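Local coordinates for protein LacI family transcription regulator (Bifidobacterium animalis subsp. lactis, PDB 4O5A) that probably regulates transcription as a dimeric LacI-family protein, with a DNA-binding helix-turn-helix region and a periplasmic-binding-protein-like domain that would sense a small-molecule effector, at residues Ala198-Leu203 with Thr229-Glu234. Residues are numbered along the deposited sequence; the frame is centred on the assembly and turned at random.
Sequences AGPEEL and TDYTPE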
ATOM      1  N   ALA A 198      17.621  -3.890   9.160  1.00 16.11           N
ATOM      2  CA  ALA A 198      16.415  -3.921   9.978  1.00 20.46           C
ATOM      3  C   ALA A 198      15.747  -2.556  10.063  1.00 23.18           C
ATOM      4  O   ALA A 198      16.293  -1.554   9.601  1.00 24.78           O
ATOM      5  CB  ALA A 198      16.760  -4.416  11.365  1.00 22.24           C
ATOM      6  N   GLY A 199      14.556  -2.517  10.656  1.00 21.98           N
ATOM      7  CA  GLY A 199      13.865  -1.262  10.869  1.00 22.98           C
ATOM      8  C   GLY A 199      14.395  -0.612  12.127  1.00 24.68           C
ATOM      9  O   GLY A 199      15.449  -1.016  12.628  1.00 31.07           O
ATOM     10  N   PRO A 200      13.674   0.388  12.652  1.00 28.32           N
ATOM     11  CA  PRO A 200      14.125   1.089  13.855  1.00 27.39           C
ATOM     12  C   PRO A 200      14.225   0.153  15.052  1.00 33.77           C
ATOM     13  O   PRO A 200      13.457  -0.813  15.135  1.00 32.61           O
ATOM     14  CB  PRO A 200      13.020   2.123  14.090  1.00 30.17           C
ATOM     15  CG  PRO A 200      12.427   2.343  12.745  1.00 32.44           C
ATOM     16  CD  PRO A 200      12.471   1.012  12.070  1.00 28.82           C
ATOM     17  N   GLU A 201      15.152   0.435  15.965  1.00 37.01           N
ATOM     18  CA  GLU A 201      15.315  -0.386  17.162  1.00 47.10           C
ATOM     19  C   GLU A 201      14.154  -0.245  18.152  1.00 49.86           C
ATOM     20  O   GLU A 201      14.042  -1.031  19.097  1.00 54.00           O
ATOM     21  CB  GLU A 201      16.642  -0.062  17.851  1.00 53.79           C
ATOM     22  N   GLU A 202      13.291   0.748  17.933  1.00 50.88           N
ATOM     23  CA  GLU A 202      12.176   1.025  18.847  1.00 58.96           C
ATOM     24  C   GLU A 202      10.938   0.152  18.589  1.00 58.79           C
ATOM     25  O   GLU A 202       9.949   0.236  19.319  1.00 61.57           O
ATOM     26  CB  GLU A 202      11.799   2.512  18.803  1.00 58.47           C
ATOM     27  N   LEU A 203      10.998  -0.681  17.552  1.00 51.04           N
ATOM     28  CA  LEU A 203       9.919  -1.623  17.260  1.00 46.52           C
ATOM     29  C   LEU A 203       9.864  -2.739  18.297  1.00 46.22           C
ATOM     30  O   LEU A 203      10.898  -3.254  18.723  1.00 45.84           O
ATOM     31  CB  LEU A 203      10.094  -2.227  15.871  1.00 44.15           C
ATOM     32  CG  LEU A 203      10.091  -1.210  14.734  1.00 51.67           C
ATOM     33  CD1 LEU A 203      10.176  -1.924  13.402  1.00 53.70           C
ATOM     34  CD2 LEU A 203       8.849  -0.352  14.809  1.00 51.59           C
ATOM     35  N   THR A 229      17.597   1.014  10.192  1.00 20.73           N
ATOM     36  CA  THR A 229      17.170   2.026   9.224  1.00 22.79           C
ATOM     37  C   THR A 229      15.804   2.560   9.604  1.00 26.50           C
ATOM     38  O   THR A 229      15.233   2.164  10.625  1.00 27.39           O
ATOM     39  CB  THR A 229      16.994   1.436   7.824  1.00 20.12           C
ATOM     40  OG1 THR A 229      15.854   0.561   7.831  1.00 25.42           O
ATOM     41  CG2 THR A 229      18.244   0.681   7.376  1.00 21.61           C
ATOM     42  N   ASP A 230      15.260   3.434   8.759  1.00 23.60           N
ATOM     43  CA  ASP A 230      13.930   3.964   8.997  1.00 21.50           C
ATOM     44  C   ASP A 230      12.918   3.506   7.946  1.00 19.93           C
ATOM     45  O   ASP A 230      11.908   4.190   7.738  1.00 27.36           O
ATOM     46  CB  ASP A 230      13.953   5.497   9.037  1.00 27.44           C
ATOM     47  CG  ASP A 230      14.348   6.109   7.704  1.00 33.34           C
ATOM     48  OD1 ASP A 230      14.572   5.345   6.743  1.00 27.05           O
ATOM     49  OD2 ASP A 230      14.415   7.351   7.609  1.00 40.00           O
ATOM     50  N   TYR A 231      13.222   2.404   7.261  1.00 19.74           N
ATOM     51  CA  TYR A 231      12.322   1.761   6.290  1.00 22.05           C
ATOM     52  C   TYR A 231      12.280   2.423   4.915  1.00 25.02           C
ATOM     53  O   TYR A 231      11.645   1.893   4.002  1.00 27.73           O
ATOM     54  CB  TYR A 231      10.888   1.623   6.832  1.00 26.24           C
ATOM     55  CG  TYR A 231      10.679   0.488   7.815  1.00 26.95           C
ATOM     56  CD1 TYR A 231      11.210  -0.762   7.573  1.00 32.17           C
ATOM     57  CD2 TYR A 231       9.935   0.674   8.979  1.00 38.00           C
ATOM     58  CE1 TYR A 231      11.014  -1.806   8.453  1.00 44.56           C
ATOM     59  CE2 TYR A 231       9.738  -0.375   9.876  1.00 44.05           C
ATOM     60  CZ  TYR A 231      10.282  -1.612   9.598  1.00 50.64           C
ATOM     61  OH  TYR A 231      10.110  -2.677  10.456  1.00 63.66           O
ATOM     62  N   THR A 232      12.969   3.549   4.749  1.00 24.48           N
ATOM     63  CA  THR A 232      12.932   4.258   3.459  1.00 20.59           C
ATOM     64  C   THR A 232      13.922   3.630   2.486  1.00 23.96           C
ATOM     65  O   THR A 232      14.896   3.002   2.911  1.00 19.63           O
ATOM     66  CB  THR A 232      13.274   5.743   3.599  1.00 21.88           C
ATOM     67  OG1 THR A 232      14.641   5.885   4.007  1.00 24.48           O
ATOM     68  CG2 THR A 232      12.359   6.419   4.616  1.00 23.63           C
ATOM     69  N   PRO A 233      13.700   3.816   1.174  1.00 25.54           N
ATOM     70  CA  PRO A 233      14.683   3.257   0.236  1.00 25.57           C
ATOM     71  C   PRO A 233      16.035   3.958   0.352  1.00 24.21           C
ATOM     72  O   PRO A 233      17.055   3.295   0.135  1.00 25.22           O
ATOM     73  CB  PRO A 233      14.052   3.516  -1.139  1.00 22.05           C
ATOM     74  CG  PRO A 233      13.095   4.647  -0.909  1.00 23.13           C
ATOM     75  CD  PRO A 233      12.549   4.403   0.474  1.00 27.38           C
ATOM     76  N   GLU A 234      16.057   5.243   0.692  1.00 24.46           N
ATOM     77  CA  GLU A 234      17.339   5.941   0.857  1.00 26.17           C
ATOM     78  C   GLU A 234      18.133   5.297   1.998  1.00 24.92           C
ATOM     79  O   GLU A 234      19.343   5.096   1.905  1.00 24.08           O
ATOM     80  CB  GLU A 234      17.145   7.442   1.104  1.00 27.39           C
ATOM     81  CG  GLU A 234      16.495   8.209  -0.050  1.00 37.43           C
ATOM     82  CD  GLU A 234      14.961   8.104  -0.082  1.00 46.87           C
ATOM     83  OE1 GLU A 234      14.352   7.507   0.840  1.00 31.04           O
ATOM     84  OE2 GLU A 234      14.353   8.641  -1.039  1.00 51.56           O
TER
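G199 and P200 lie over the Y231 ring in a loop-to-loop contact at the C-terminal strand ends of the mixed sheet in a periplasmic-binding-protein-like fold, joining the loop after strand 193-197 to the turn before helix 233-245. G199 CA sits 4.1 Å from the centroid of the Y231 ring and P200 CD 4.2 Å, two CH-pi contacts over one face. Y231 CG stands anti to its carbonyl carbon (chi1 -78°), which turns one face of the ring to G199 CA and P200 CD; L203 CD1 meets the phenol end obliquely, 3.8 Å from Y231 CZ. Deeper in, T229 OG1 donates to A198 O at 2.8 Å, tilted 30° from the carbonyl plane, while T229 N adds a weak bond to that oxygen. T229 OG1 in turn accepts from Y231 N at 3.3 Å, closing an ST turn. D230 OD1 then receives both T232 N (an Asx turn) and T232 OG1, the latter on its syn lone pair, and T232 N-caps the helix through S235 N. F288 of the second subunit packs on T232 and P233. Acting as donor and acceptor at once, the buried T229 hydroxyl couples the bond between the loops to the turn that presents Y231.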